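Local coordinates for DegV family protein (Eubacterium eligens, PDB 3FDJ) that is of unknown function but, as a member of the DegV family, probably binds a fatty acid, at residues A3-A8 with G19-A24; F79-T84 with I124-L129. One frame throughout, in Å; residues are numbered along the deposited sequence.

Interaction 1: A3-A8 with G19-A24; sequences AMRLVA and GMVFKA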
loop_
_atom_site.group_PDB
_atom_site.type_symbol
_atom_site.label_atom_id
_atom_site.label_comp_id
_atom_site.label_asym_id
_atom_site.label_seq_id
_atom_site.Cartn_x
_atom_site.Cartn_y
_atom_site.Cartn_z
ATOM N N ALA A 3 -9.580 -24.476 0.692
ATOM C CA ALA A 3 -9.847 -23.192 -0.046
ATOM C C ALA A 3 -9.352 -21.987 0.766
ATOM O O ALA A 3 -10.028 -21.547 1.714
ATOM C CB ALA A 3 -11.334 -23.078 -0.306
HETATM N N MSE A 4 -8.190 -21.437 0.421
HETATM C CA MSE A 4 -7.556 -20.465 1.329
HETATM C C MSE A 4 -8.146 -19.071 1.172
HETATM O O MSE A 4 -8.759 -18.751 0.161
HETATM C CB MSE A 4 -6.058 -20.428 1.119
HETATM C CG MSE A 4 -5.448 -21.799 1.171
HETATM SE SE MSE A 4 -3.508 -21.704 1.340
HETATM C CE MSE A 4 -3.138 -23.421 0.568
ATOM N N ARG A 5 -7.997 -18.260 2.198
ATOM C CA ARG A 5 -8.556 -16.929 2.222
ATOM C C ARG A 5 -7.435 -15.914 2.371
ATOM O O ARG A 5 -6.565 -16.061 3.244
ATOM C CB ARG A 5 -9.495 -16.781 3.406
ATOM C CG ARG A 5 -10.029 -15.379 3.629
ATOM C CD ARG A 5 -11.052 -15.361 4.761
ATOM N NE ARG A 5 -12.268 -15.892 4.233
ATOM C CZ ARG A 5 -13.335 -15.185 3.864
ATOM N NH1 ARG A 5 -13.429 -13.870 4.055
ATOM N NH2 ARG A 5 -14.343 -15.830 3.341
ATOM N N LEU A 6 -7.484 -14.878 1.546
ATOM C CA LEU A 6 -6.593 -13.735 1.650
ATOM C C LEU A 6 -7.328 -12.521 2.267
ATOM O O LEU A 6 -8.456 -12.209 1.896
ATOM C CB LEU A 6 -6.005 -13.396 0.266
ATOM C CG LEU A 6 -5.247 -14.522 -0.443
ATOM C CD1 LEU A 6 -4.644 -14.016 -1.798
ATOM C CD2 LEU A 6 -4.184 -15.159 0.442
ATOM N N VAL A 7 -6.683 -11.856 3.219
ATOM C CA VAL A 7 -7.246 -10.685 3.887
ATOM C C VAL A 7 -6.185 -9.592 3.878
ATOM O O VAL A 7 -4.978 -9.888 4.019
ATOM C CB VAL A 7 -7.667 -11.024 5.342
ATOM C CG1 VAL A 7 -8.280 -9.818 6.055
ATOM C CG2 VAL A 7 -8.697 -12.192 5.370
ATOM N N ALA A 8 -6.604 -8.342 3.696
ATOM C CA ALA A 8 -5.657 -7.231 3.791
ATOM C C ALA A 8 -6.338 -6.015 4.334
ATOM O O ALA A 8 -7.534 -5.840 4.158
ATOM C CB ALA A 8 -5.052 -6.920 2.416
ATOM N N GLY A 19 -10.688 -14.442 -8.946
ATOM C CA GLY A 19 -10.301 -15.849 -8.819
ATOM C C GLY A 19 -9.944 -16.314 -7.414
ATOM O O GLY A 19 -9.737 -17.503 -7.195
HETATM N N MSE A 20 -9.871 -15.378 -6.470
HETATM C CA MSE A 20 -9.488 -15.676 -5.090
HETATM C C MSE A 20 -10.599 -15.301 -4.127
HETATM O O MSE A 20 -11.487 -14.513 -4.458
HETATM C CB MSE A 20 -8.265 -14.859 -4.702
HETATM C CG MSE A 20 -6.975 -15.354 -5.269
HETATM SE SE MSE A 20 -6.263 -16.897 -4.313
HETATM C CE MSE A 20 -6.995 -16.573 -2.537
ATOM N N VAL A 21 -10.534 -15.868 -2.929
ATOM C CA VAL A 21 -11.350 -15.411 -1.829
ATOM C C VAL A 21 -10.528 -14.318 -1.150
ATOM O O VAL A 21 -9.443 -14.588 -0.641
ATOM C CB VAL A 21 -11.640 -16.509 -0.835
ATOM C CG1 VAL A 21 -12.452 -15.953 0.347
ATOM C CG2 VAL A 21 -12.377 -17.674 -1.509
ATOM N N PHE A 22 -11.058 -13.101 -1.128
ATOM C CA PHE A 22 -10.320 -11.946 -0.636
ATOM C C PHE A 22 -11.253 -10.966 0.049
ATOM O O PHE A 22 -12.338 -10.674 -0.453
ATOM C CB PHE A 22 -9.618 -11.233 -1.777
ATOM C CG PHE A 22 -8.984 -9.927 -1.357
ATOM C CD1 PHE A 22 -7.782 -9.935 -0.663
ATOM C CD2 PHE A 22 -9.626 -8.723 -1.587
ATOM C CE1 PHE A 22 -7.206 -8.739 -0.207
ATOM C CE2 PHE A 22 -9.069 -7.525 -1.135
ATOM C CZ PHE A 22 -7.860 -7.531 -0.477
ATOM N N LYS A 23 -10.805 -10.429 1.172
ATOM C CA LYS A 23 -11.527 -9.395 1.879
ATOM C C LYS A 23 -10.612 -8.277 2.356
ATOM O O LYS A 23 -9.606 -8.543 3.043
ATOM C CB LYS A 23 -12.207 -10.021 3.092
ATOM C CG LYS A 23 -13.169 -9.112 3.743
ATOM C CD LYS A 23 -14.426 -8.971 2.910
ATOM C CE LYS A 23 -15.282 -7.830 3.389
ATOM N NZ LYS A 23 -15.946 -8.204 4.668
ATOM N N ALA A 24 -10.975 -7.039 2.018
ATOM C CA ALA A 24 -10.282 -5.852 2.530
ATOM C C ALA A 24 -10.932 -5.377 3.831
ATOM O O ALA A 24 -12.156 -5.419 3.972
ATOM C CB ALA A 24 -10.274 -4.719 1.478
#

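Interaction 2: F79-T84 with I124-L129; sequences FVVTIT and IILEQL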
loop_
_atom_site.group_PDB
_atom_site.type_symbol
_atom_site.label_atom_id
_atom_site.label_comp_id
_atom_site.label_asym_id
_atom_site.label_seq_id
_atom_site.Cartn_x
_atom_site.Cartn_y
_atom_site.Cartn_z
ATOM N N PHE A 79 -4.190 -15.957 5.052
ATOM C CA PHE A 79 -3.055 -15.056 5.007
ATOM C C PHE A 79 -3.608 -13.650 5.136
ATOM O O PHE A 79 -4.576 -13.279 4.456
ATOM C CB PHE A 79 -2.231 -15.205 3.711
ATOM C CG PHE A 79 -1.439 -16.467 3.646
ATOM C CD1 PHE A 79 -0.245 -16.601 4.356
ATOM C CD2 PHE A 79 -1.882 -17.539 2.898
ATOM C CE1 PHE A 79 0.475 -17.780 4.293
ATOM C CE2 PHE A 79 -1.168 -18.747 2.857
ATOM C CZ PHE A 79 -0.002 -18.865 3.565
ATOM N N VAL A 80 -2.992 -12.871 6.022
ATOM C CA VAL A 80 -3.383 -11.486 6.263
ATOM C C VAL A 80 -2.220 -10.593 5.913
ATOM O O VAL A 80 -1.126 -10.778 6.466
ATOM C CB VAL A 80 -3.758 -11.261 7.739
ATOM C CG1 VAL A 80 -4.344 -9.852 7.918
ATOM C CG2 VAL A 80 -4.763 -12.327 8.237
ATOM N N VAL A 81 -2.417 -9.624 5.014
ATOM C CA VAL A 81 -1.337 -8.685 4.665
ATOM C C VAL A 81 -1.646 -7.326 5.275
ATOM O O VAL A 81 -2.762 -6.822 5.143
ATOM C CB VAL A 81 -1.157 -8.586 3.143
ATOM C CG1 VAL A 81 0.010 -7.623 2.779
ATOM C CG2 VAL A 81 -0.910 -9.991 2.544
ATOM N N THR A 82 -0.685 -6.758 5.993
ATOM C CA THR A 82 -0.896 -5.471 6.634
ATOM C C THR A 82 0.100 -4.422 6.155
ATOM O O THR A 82 1.179 -4.730 5.685
ATOM C CB THR A 82 -0.819 -5.515 8.193
ATOM O OG1 THR A 82 0.537 -5.640 8.630
ATOM C CG2 THR A 82 -1.676 -6.681 8.799
ATOM N N ILE A 83 -0.309 -3.169 6.273
ATOM C CA ILE A 83 0.574 -2.021 6.115
ATOM C C ILE A 83 1.690 -2.119 7.171
ATOM O O ILE A 83 1.516 -2.722 8.242
ATOM C CB ILE A 83 -0.258 -0.718 6.225
ATOM C CG1 ILE A 83 0.606 0.565 6.108
ATOM C CG2 ILE A 83 -1.037 -0.725 7.503
ATOM C CD1 ILE A 83 -0.238 1.798 5.788
ATOM N N THR A 84 2.846 -1.562 6.835
ATOM C CA THR A 84 4.026 -1.601 7.675
ATOM C C THR A 84 3.784 -1.383 9.174
ATOM O O THR A 84 3.156 -0.402 9.625
ATOM C CB THR A 84 5.089 -0.597 7.175
ATOM O OG1 THR A 84 6.195 -0.611 8.081
ATOM C CG2 THR A 84 4.516 0.820 7.043
ATOM N N ILE A 124 1.235 -6.501 -4.691
ATOM C CA ILE A 124 2.162 -7.486 -5.252
ATOM C C ILE A 124 2.275 -8.731 -4.354
ATOM O O ILE A 124 2.316 -9.858 -4.839
ATOM C CB ILE A 124 3.533 -6.841 -5.569
ATOM C CG1 ILE A 124 3.402 -5.994 -6.834
ATOM C CG2 ILE A 124 4.627 -7.894 -5.772
ATOM C CD1 ILE A 124 4.710 -5.341 -7.340
ATOM N N ILE A 125 2.342 -8.528 -3.053
ATOM C CA ILE A 125 2.355 -9.653 -2.114
ATOM C C ILE A 125 1.078 -10.509 -2.270
ATOM O O ILE A 125 1.149 -11.726 -2.417
ATOM C CB ILE A 125 2.545 -9.164 -0.666
ATOM C CG1 ILE A 125 3.940 -8.558 -0.523
ATOM C CG2 ILE A 125 2.343 -10.310 0.338
ATOM C CD1 ILE A 125 4.161 -7.729 0.755
ATOM N N LEU A 126 -0.071 -9.855 -2.266
ATOM C CA LEU A 126 -1.361 -10.548 -2.402
ATOM C C LEU A 126 -1.423 -11.346 -3.694
ATOM O O LEU A 126 -1.876 -12.497 -3.694
ATOM C CB LEU A 126 -2.507 -9.550 -2.342
ATOM C CG LEU A 126 -2.787 -9.003 -0.958
ATOM C CD1 LEU A 126 -3.591 -7.717 -1.061
ATOM C CD2 LEU A 126 -3.535 -10.047 -0.115
ATOM N N GLU A 127 -0.939 -10.749 -4.786
ATOM C CA GLU A 127 -0.935 -11.441 -6.059
ATOM C C GLU A 127 -0.003 -12.658 -6.081
ATOM O O GLU A 127 -0.266 -13.637 -6.783
ATOM C CB GLU A 127 -0.607 -10.505 -7.205
ATOM C CG GLU A 127 -1.691 -9.455 -7.483
ATOM C CD GLU A 127 -1.338 -8.584 -8.663
ATOM O OE1 GLU A 127 -0.642 -9.096 -9.576
ATOM O OE2 GLU A 127 -1.757 -7.410 -8.698
ATOM N N GLN A 128 1.103 -12.581 -5.355
ATOM C CA GLN A 128 2.013 -13.706 -5.291
ATOM C C GLN A 128 1.436 -14.839 -4.445
ATOM O O GLN A 128 1.625 -16.013 -4.784
ATOM C CB GLN A 128 3.392 -13.294 -4.782
ATOM C CG GLN A 128 4.423 -14.399 -4.873
ATOM C CD GLN A 128 4.754 -14.842 -6.288
ATOM O OE1 GLN A 128 4.471 -14.156 -7.277
ATOM N NE2 GLN A 128 5.360 -16.016 -6.385
ATOM N N LEU A 129 0.728 -14.487 -3.372
ATOM C CA LEU A 129 0.027 -15.460 -2.549
ATOM C C LEU A 129 -0.997 -16.175 -3.441
ATOM O O LEU A 129 -1.071 -17.424 -3.451
ATOM C CB LEU A 129 -0.658 -14.803 -1.367
ATOM C CG LEU A 129 0.272 -14.298 -0.251
ATOM C CD1 LEU A 129 -0.518 -13.404 0.720
ATOM C CD2 LEU A 129 0.975 -15.496 0.425
#

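Interaction 1: A3-A8 with G19-A24
Leu6 and Lys23 hold two parallel strands together through their backbones. Leu6 N gives its hydrogen to Val21 O at 3.0 Å and 171°. Lys23 N returns one to Leu6 O at 3.0 Å. Ala8 N then reaches Lys23 O at 3.1 Å. The well-packed face carries Leu6, Ala8 and Phe22. Phe22 has CG anti to its own backbone N (chi1 173°), and the ring turns one edge to the strand of Leu6 and Ala8. Its CD1 lies 4.0 Å from Leu6 CB, and its CE1 is 3.9 Å from Ala8 CB. Replacing Phe22 with an alanine would probably open a gap between these two residues and Leu17 and Cys12, which the ring also touches. The other face is looser and partly open to solvent. There Val21 CG1 sits over one face of the Arg5 guanidinium, 3.5 Å from Arg5 NH2. Arg5 is anchored elsewhere, by a salt bridge to Asp75 and a hydrogen bond to Ala71 O. Exposed Lys23 runs alongside it. The pair belongs to the sheet of an alpha/beta layer: helix 120-134 covers the face of Leu6 and Ala8, helix 65-72 that of Val7 and Lys23, and strand 77-82 pairs with the far edge of strand 5-9.

Interaction 2: F79-T84 with I124-L129
Leu129 N donates to Ile125 O at 3.0 Å, a helical bond that sets these two residues one turn apart on the side facing Val81. Val81 fills the middle of the contact. Its CG1 lies anti to the backbone N (chi1 -178°), which leaves CG2 as the branch that meets the helix. That one methyl touches three side chains: Leu126 CD2 at 3.7 Å, Ile125 CG2 at 3.9 Å and Leu129 CD1, also at 3.9 Å. The Val81 and Leu129 side chains lie alongside each other and point opposite ways. Leu129 uses both its methyls. CD1 rests against Phe79 CB at 3.9 Å, while CD2 stands over the centre of one face of the Phe79 ring. This CH-pi contact puts Leu129 CD2 4.2 Å from the centroid of the Phe79 ring, only 12° off the ring normal. Phe79 is also stacked with Phe139. Strand 79-82 and helix 124-129 run nearly antiparallel, at 166°, with their axes 9.6 Å apart, as in the helix-on-sheet layers of alpha/beta folds. No hydrogen bond crosses between the segments, and all five touching residues are buried. The contact therefore rests on hydrophobic burial and dispersion, with a CH-pi contribution where a Leu129 methyl meets the Phe79 ring.

How the interactions relate
From the N terminus, strand 5-9 comes first. Interaction 1 closes a short loop of ten residues, with no helix in it, when the chain returns as strand 21-30 beside it. The chain then reaches strand 77-82. Interaction 2 closes a longer loop, whose 39 residues include helix 90-102 and strand 109-114. The two loops follow in series and neither nest nor cross. They meet in space, because strands 5-9 and 77-82 are parallel neighbours in one sheet, with probable backbone hydrogen bonds linking Val7 N to Phe79 O and Val81 N to Val7 O. Interaction 1 thus adds strand 21-30 to the sheet, and interaction 2 fastens helix 120-134 onto it.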